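Side-chain contacts in SusD superfamily protein (Bacteroides thetaiotaomicron, PDB 3MCX), which is of unknown function but, as a zinc-binding SusD-family protein of the cell outer membrane, may take part in capturing glycans: residues L238-Y241 against E242-P245; T313-S316 against V317-N321. One frame throughout, in Å; residues are numbered along the deposited sequence.

Interaction 1 (L238-Y241 against E242-P245); sequences LYSY and EEYP
In the conformer described, E243 OE1 is gripped by the backbone N of S240, 2.9 Å away along a nearly straight bond (176°), and by a water 2.6 Å from it that also lies beside L238 O. The amide reaches the anti side of the carboxylate, 32° out of its plane. In return, E243 N donates to S240 OG at 2.9 Å. This reciprocal pair is the pattern of a capping box, set here on a short turn of helical conformation rather than on a regular helix. Two torsions make it possible. S240 OG sits between the backbone N and the carbonyl carbon (chi1 68°), where it faces the turn, while the E243 chain runs on extended past CG, which lies 3.1 Å from S240 OG. Behind the box, S240 O takes only a weak bond from Y244 N, and Y241 O meets P245 CD at 3.5 Å, since a proline has no N-H to offer it. Y239 CB, 4.0 Å from Y244 CD1, adds a single apolar touch. The tyrosine hydroxyls are bonded elsewhere, Y241 OH to K306 O and Y244 OH to E413 OE2. A carboxylate placed at the start of such a turn would probably be favoured by the amides there, so the serine and the glutamate probably make up for the weak main-chain bond.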
ATOM      1  N   LEU A 238       1.591 -17.404   9.180  1.00  8.17           N
ATOM      2  CA  LEU A 238       2.117 -17.350   7.817  1.00  7.40           C
ATOM      3  C   LEU A 238       1.510 -18.495   6.977  1.00  7.60           C
ATOM      4  O   LEU A 238       1.287 -19.613   7.484  1.00  6.94           O
ATOM      5  CB  LEU A 238       3.660 -17.461   7.825  1.00  8.37           C
ATOM      6  CG  LEU A 238       4.405 -16.256   8.378  1.00  9.30           C
ATOM      7  CD1 LEU A 238       5.876 -16.600   8.451  1.00  7.83           C
ATOM      8  CD2 LEU A 238       4.181 -14.987   7.532  1.00  8.17           C
ATOM      9  N   TYR A 239       1.236 -18.206   5.711  1.00  7.78           N
ATOM     10  CA  TYR A 239       0.749 -19.243   4.787  1.00  7.94           C
ATOM     11  C   TYR A 239       1.817 -20.281   4.534  1.00  8.25           C
ATOM     12  O   TYR A 239       2.986 -19.950   4.324  1.00  7.80           O
ATOM     13  CB  TYR A 239       0.293 -18.652   3.444  1.00  7.82           C
ATOM     14  CG  TYR A 239      -0.792 -17.593   3.631  1.00  7.94           C
ATOM     15  CD1 TYR A 239      -1.885 -17.829   4.464  1.00  8.32           C
ATOM     16  CD2 TYR A 239      -0.712 -16.389   2.987  1.00  7.62           C
ATOM     17  CE1 TYR A 239      -2.854 -16.872   4.645  1.00  9.88           C
ATOM     18  CE2 TYR A 239      -1.668 -15.391   3.178  1.00  7.95           C
ATOM     19  CZ  TYR A 239      -2.752 -15.670   4.014  1.00 10.15           C
ATOM     20  OH  TYR A 239      -3.713 -14.722   4.284  1.00 10.91           O
ATOM     21  N   SER A 240       1.407 -21.538   4.529  1.00  7.11           N
ATOM     22  CA  SER A 240       2.293 -22.647   4.130  1.00  7.24           C
ATOM     23  C   SER A 240       2.438 -22.640   2.610  1.00  7.12           C
ATOM     24  O   SER A 240       1.638 -22.040   1.879  1.00  6.87           O
ATOM     25  CB  SER A 240       1.713 -23.992   4.541  1.00  7.72           C
ATOM     26  OG  SER A 240       0.536 -24.269   3.788  1.00  8.41           O
ATOM     27  N   TYR A 241       3.431 -23.371   2.130  1.00  7.19           N
ATOM     28  CA  TYR A 241       3.639 -23.565   0.698  1.00  6.89           C
ATOM     29  C   TYR A 241       2.397 -24.213   0.066  1.00  7.35           C
ATOM     30  O   TYR A 241       1.966 -23.841  -1.043  1.00  6.77           O
ATOM     31  CB  TYR A 241       4.864 -24.452   0.524  1.00  6.60           C
ATOM     32  CG  TYR A 241       5.328 -24.672  -0.892  1.00  7.87           C
ATOM     33  CD1 TYR A 241       4.723 -25.608  -1.702  1.00 11.68           C
ATOM     34  CD2 TYR A 241       6.392 -23.954  -1.399  1.00  9.21           C
ATOM     35  CE1 TYR A 241       5.169 -25.811  -3.005  1.00 12.94           C
ATOM     36  CE2 TYR A 241       6.840 -24.153  -2.687  1.00  9.92           C
ATOM     37  CZ  TYR A 241       6.233 -25.065  -3.476  1.00 11.53           C
ATOM     38  OH  TYR A 241       6.686 -25.226  -4.767  1.00 13.38           O
ATOM     39  N   GLU A 242       1.822 -25.160   0.803  1.00  7.96           N
ATOM     40  CA  GLU A 242       0.677 -25.939   0.334  0.80  8.53           C
ATOM     41  C   GLU A 242      -0.576 -25.071   0.202  1.00  8.87           C
ATOM     42  O   GLU A 242      -1.331 -25.216  -0.752  1.00  9.85           O
ATOM     43  CB  GLU A 242       0.437 -27.112   1.278  0.80  8.79           C
ATOM     44  CG  GLU A 242       1.532 -28.155   1.195  0.80 10.69           C
ATOM     45  CD  GLU A 242       2.813 -27.890   2.049  0.80 12.43           C
ATOM     46  OE1 GLU A 242       2.981 -26.857   2.797  0.80  7.25           O
ATOM     47  OE2 GLU A 242       3.684 -28.809   1.952  0.80 11.00           O
ATOM     48  N   GLU A 243      -0.776 -24.163   1.149  1.00  8.84           N
ATOM     49  CA  GLU A 243      -1.935 -23.236   1.250  0.50  9.28           C
ATOM     50  C   GLU A 243      -1.877 -22.099   0.247  1.00  9.27           C
ATOM     51  O   GLU A 243      -2.903 -21.517  -0.161  1.00  9.62           O
ATOM     52  CB  GLU A 243      -1.980 -22.571   2.664  0.50  8.99           C
ATOM     53  CG  GLU A 243      -2.435 -23.491   3.810  0.50  9.58           C
ATOM     54  CD  GLU A 243      -2.117 -22.981   5.237  0.50 10.24           C
ATOM     55  OE1 GLU A 243      -1.267 -22.081   5.436  0.50  7.75           O
ATOM     56  OE2 GLU A 243      -2.708 -23.537   6.192  0.50 14.13           O
ATOM     57  N   TYR A 244      -0.648 -21.668  -0.060  1.00  9.00           N
ATOM     58  CA  TYR A 244      -0.430 -20.379  -0.695  1.00  9.07           C
ATOM     59  C   TYR A 244      -1.243 -20.138  -1.963  1.00  8.82           C
ATOM     60  O   TYR A 244      -1.764 -19.060  -2.127  1.00  8.62           O
ATOM     61  CB  TYR A 244       1.048 -20.159  -0.997  1.00  7.99           C
ATOM     62  CG  TYR A 244       1.438 -18.697  -1.217  1.00  6.42           C
ATOM     63  CD1 TYR A 244       1.773 -17.884  -0.141  1.00  6.73           C
ATOM     64  CD2 TYR A 244       1.514 -18.151  -2.488  1.00  8.69           C
ATOM     65  CE1 TYR A 244       2.168 -16.589  -0.323  1.00  7.46           C
ATOM     66  CE2 TYR A 244       1.905 -16.847  -2.680  1.00  8.75           C
ATOM     67  CZ  TYR A 244       2.249 -16.055  -1.607  1.00  8.08           C
ATOM     68  OH  TYR A 244       2.663 -14.760  -1.859  1.00  8.51           O
ATOM     69  N   PRO A 245      -1.353 -21.126  -2.852  1.00  8.88           N
ATOM     70  CA  PRO A 245      -2.120 -20.821  -4.081  1.00  9.41           C
ATOM     71  C   PRO A 245      -3.617 -20.544  -3.859  1.00 10.13           C
ATOM     72  O   PRO A 245      -4.233 -19.817  -4.663  1.00 11.29           O
ATOM     73  CB  PRO A 245      -1.948 -22.087  -4.942  1.00  9.58           C
ATOM     74  CG  PRO A 245      -0.717 -22.774  -4.370  1.00 10.53           C
ATOM     75  CD  PRO A 245      -0.709 -22.456  -2.900  1.00  9.45           C
TER
HETATM   76  O   HOH W   1      -1.020 -21.166   7.909  1.00 24.38           O
HETATM   77  O   HOH W   2       5.243 -24.542   4.120  1.00 10.01           O

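Interaction 2 (T313-S316 against V317-N321). With ZN (zinc ion), chain D.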
ATOM      1  N   THR A 313       1.150 -16.168 -11.507  1.00  6.35           N
ATOM      2  CA  THR A 313       1.448 -15.583 -12.825  1.00  6.57           C
ATOM      3  C   THR A 313       0.749 -16.434 -13.903  1.00  7.16           C
ATOM      4  O   THR A 313       0.953 -17.645 -13.987  1.00  8.49           O
ATOM      5  CB  THR A 313       2.972 -15.526 -13.082  1.00  6.76           C
ATOM      6  OG1 THR A 313       3.503 -16.853 -13.171  1.00  7.43           O
ATOM      7  CG2 THR A 313       3.677 -14.781 -11.936  1.00  7.18           C
ATOM      8  N   LYS A 314      -0.071 -15.793 -14.731  1.00  6.47           N
ATOM      9  CA  LYS A 314      -0.937 -16.459 -15.679  0.50  6.52           C
ATOM     10  C   LYS A 314      -0.778 -15.834 -17.075  1.00  5.70           C
ATOM     11  O   LYS A 314      -0.662 -14.624 -17.197  1.00  4.92           O
ATOM     12  CB  LYS A 314      -2.389 -16.269 -15.226  0.50  6.97           C
ATOM     13  CG  LYS A 314      -2.668 -16.701 -13.800  0.50  9.02           C
ATOM     14  CD  LYS A 314      -2.417 -18.191 -13.648  0.50  8.92           C
ATOM     15  CE  LYS A 314      -2.772 -18.703 -12.259  0.50 10.14           C
ATOM     16  NZ  LYS A 314      -2.284 -20.115 -12.035  0.50 11.82           N
ATOM     17  N   GLU A 315      -0.874 -16.653 -18.109  1.00  5.63           N
ATOM     18  CA  GLU A 315      -0.901 -16.182 -19.456  1.00  7.44           C
ATOM     19  C   GLU A 315      -2.321 -15.624 -19.735  1.00  7.01           C
ATOM     20  O   GLU A 315      -3.273 -16.014 -19.086  1.00  6.02           O
ATOM     21  CB  GLU A 315      -0.659 -17.386 -20.333  1.00  9.53           C
ATOM     22  CG  GLU A 315      -0.416 -17.055 -21.692  1.00 11.41           C
ATOM     23  CD  GLU A 315      -0.368 -18.220 -22.694  1.00  8.03           C
ATOM     24  OE1 GLU A 315      -0.236 -19.483 -22.416  1.00  9.85           O
ATOM     25  OE2 GLU A 315      -0.432 -17.768 -23.853  1.00  3.90           O
ATOM     26  N   SER A 316      -2.434 -14.723 -20.700  1.00  5.31           N
ATOM     27  CA  SER A 316      -3.733 -14.239 -21.173  1.00  5.04           C
ATOM     28  C   SER A 316      -4.693 -15.375 -21.508  1.00  4.47           C
ATOM     29  O   SER A 316      -4.368 -16.311 -22.235  1.00  4.73           O
ATOM     30  CB  SER A 316      -3.531 -13.411 -22.443  1.00  6.20           C
ATOM     31  OG  SER A 316      -4.764 -13.004 -23.019  1.00  6.05           O
ATOM     32  N   VAL A 317      -5.920 -15.252 -21.001  1.00  4.72           N
ATOM     33  CA  VAL A 317      -6.956 -16.217 -21.339  1.00  4.33           C
ATOM     34  C   VAL A 317      -7.409 -16.060 -22.808  1.00  4.08           C
ATOM     35  O   VAL A 317      -7.984 -16.974 -23.401  1.00  4.72           O
ATOM     36  CB  VAL A 317      -8.195 -16.167 -20.382  1.00  5.53           C
ATOM     37  CG1 VAL A 317      -7.797 -16.477 -18.937  1.00  8.17           C
ATOM     38  CG2 VAL A 317      -8.904 -14.806 -20.464  1.00  6.93           C
ATOM     39  N   ILE A 318      -7.149 -14.891 -23.397  1.00  3.48           N
ATOM     40  CA  ILE A 318      -7.289 -14.721 -24.842  1.00  3.46           C
ATOM     41  C   ILE A 318      -5.992 -15.192 -25.539  1.00  3.43           C
ATOM     42  O   ILE A 318      -4.952 -14.551 -25.402  1.00  3.42           O
ATOM     43  CB  ILE A 318      -7.521 -13.250 -25.240  1.00  3.28           C
ATOM     44  CG1 ILE A 318      -8.770 -12.686 -24.530  1.00  5.82           C
ATOM     45  CG2 ILE A 318      -7.589 -13.087 -26.737  1.00  4.76           C
ATOM     46  CD1 ILE A 318      -8.832 -11.122 -24.542  1.00  6.91           C
ATOM     47  N   GLU A 319      -6.027 -16.309 -26.221  1.00  4.69           N
ATOM     48  CA  GLU A 319      -4.823 -16.735 -26.943  1.00  4.25           C
ATOM     49  C   GLU A 319      -4.571 -15.775 -28.099  1.00  4.39           C
ATOM     50  O   GLU A 319      -5.489 -15.347 -28.770  1.00  5.74           O
ATOM     51  CB  GLU A 319      -4.876 -18.199 -27.406  1.00  5.70           C
ATOM     52  CG  GLU A 319      -4.607 -19.217 -26.264  1.00  5.61           C
ATOM     53  CD  GLU A 319      -3.180 -19.223 -25.737  1.00  5.26           C
ATOM     54  OE1 GLU A 319      -2.255 -18.764 -26.469  1.00  5.20           O
ATOM     55  OE2 GLU A 319      -3.020 -19.644 -24.569  1.00  6.22           O
ATOM     56  N   ASN A 320      -3.301 -15.487 -28.343  1.00  3.53           N
ATOM     57  CA  ASN A 320      -2.871 -14.666 -29.486  1.00  3.53           C
ATOM     58  C   ASN A 320      -3.437 -13.250 -29.285  1.00  3.66           C
ATOM     59  O   ASN A 320      -3.916 -12.635 -30.221  1.00  4.70           O
ATOM     60  CB  ASN A 320      -3.266 -15.296 -30.823  1.00  4.39           C
ATOM     61  CG  ASN A 320      -2.716 -16.690 -30.979  1.00  2.37           C
ATOM     62  OD1 ASN A 320      -1.588 -16.934 -30.484  1.00  2.19           O
ATOM     63  ND2 ASN A 320      -3.447 -17.581 -31.614  1.00  2.52           N
ATOM     64  N   ASN A 321      -3.323 -12.775 -28.057  1.00  3.77           N
ATOM     65  CA  ASN A 321      -3.926 -11.504 -27.650  1.00  4.20           C
ATOM     66  C   ASN A 321      -3.145 -10.326 -28.219  1.00  5.05           C
ATOM     67  O   ASN A 321      -2.016 -10.065 -27.789  1.00  6.00           O
ATOM     68  CB  ASN A 321      -3.953 -11.469 -26.124  1.00  3.67           C
ATOM     69  CG  ASN A 321      -4.741 -10.276 -25.521  1.00  5.86           C
ATOM     70  OD1 ASN A 321      -5.087  -9.329 -26.240  1.00  6.96           O
ATOM     71  ND2 ASN A 321      -5.008 -10.336 -24.222  1.00  4.81           N
TER
HETATM   72 ZN    ZN D   3      -0.436 -18.723 -25.554  0.80 10.08          ZN
HETATM   73  O   HOH W   3      -4.718 -19.043 -22.540  1.00 15.68           O
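E315 and E319 reach the same zinc ion from one loop, the connection between strands 313-314 and 334-335 of a two-stranded antiparallel sheet, and H330 further along that connection completes the protein ligands. Each glutamate gives one oxygen: E315 OE2 lies 1.9 Å from the zinc and E319 OE1 2.0 Å, while E319 OE2 stays back at 2.9 Å from the metal. The side chains cross at about a right angle, and their carboxylate planes lie 85° apart. Sharing the zinc brings E315 OE2 and E319 OE2 within 3.3 Å, a closeness the metal's positive charge probably pays for. The chains arrive differently: E315 is extended, with CG opposite the backbone N (chi1 -169°), whereas E319 is bent at chi2 and so folds back toward its partner. One step out, a water donates both to E319 OE2, at 2.7 Å, and to S316 O, tying the carboxylate to the main chain between the ligands. S316 then holds the bend itself. Its OG donates to I318 O at 2.8 Å, tilted from the carbonyl plane, and accepts from N321 ND2 at 2.9 Å with an angle of 156°. With an alanine in place of S316, I318 O and N321 ND2 would lose their shared partner, and the segment bearing E319 would probably be freer to shift against E315. Further out, N282 bonds to both E315 O and V317 N, bracketing S316 through the main chain. The amide of N321 is occupied at its other end too, with OD1 accepting from the backbone N of G323.

In the fold
Interactions 1 and 2 come in series along the chain and do not touch, their centres about 25 Å apart and their nearest atoms about 7 Å. Both are partly buried, well away from the centre of the chain, and both fasten a bend with a serine hydroxyl, yet they serve different elements. Interaction 1 shapes the connection between helix 218-231 and strand 256-260, where a glutamate accepts from one backbone amide and buried tyrosine side chains back the turn. Interaction 2 shapes the connection between two paired strands, where glutamates answer a metal at a site with more exposed residues. The same acidic side chain is thus paired with a peptide N-H in one loop and with zinc in the other.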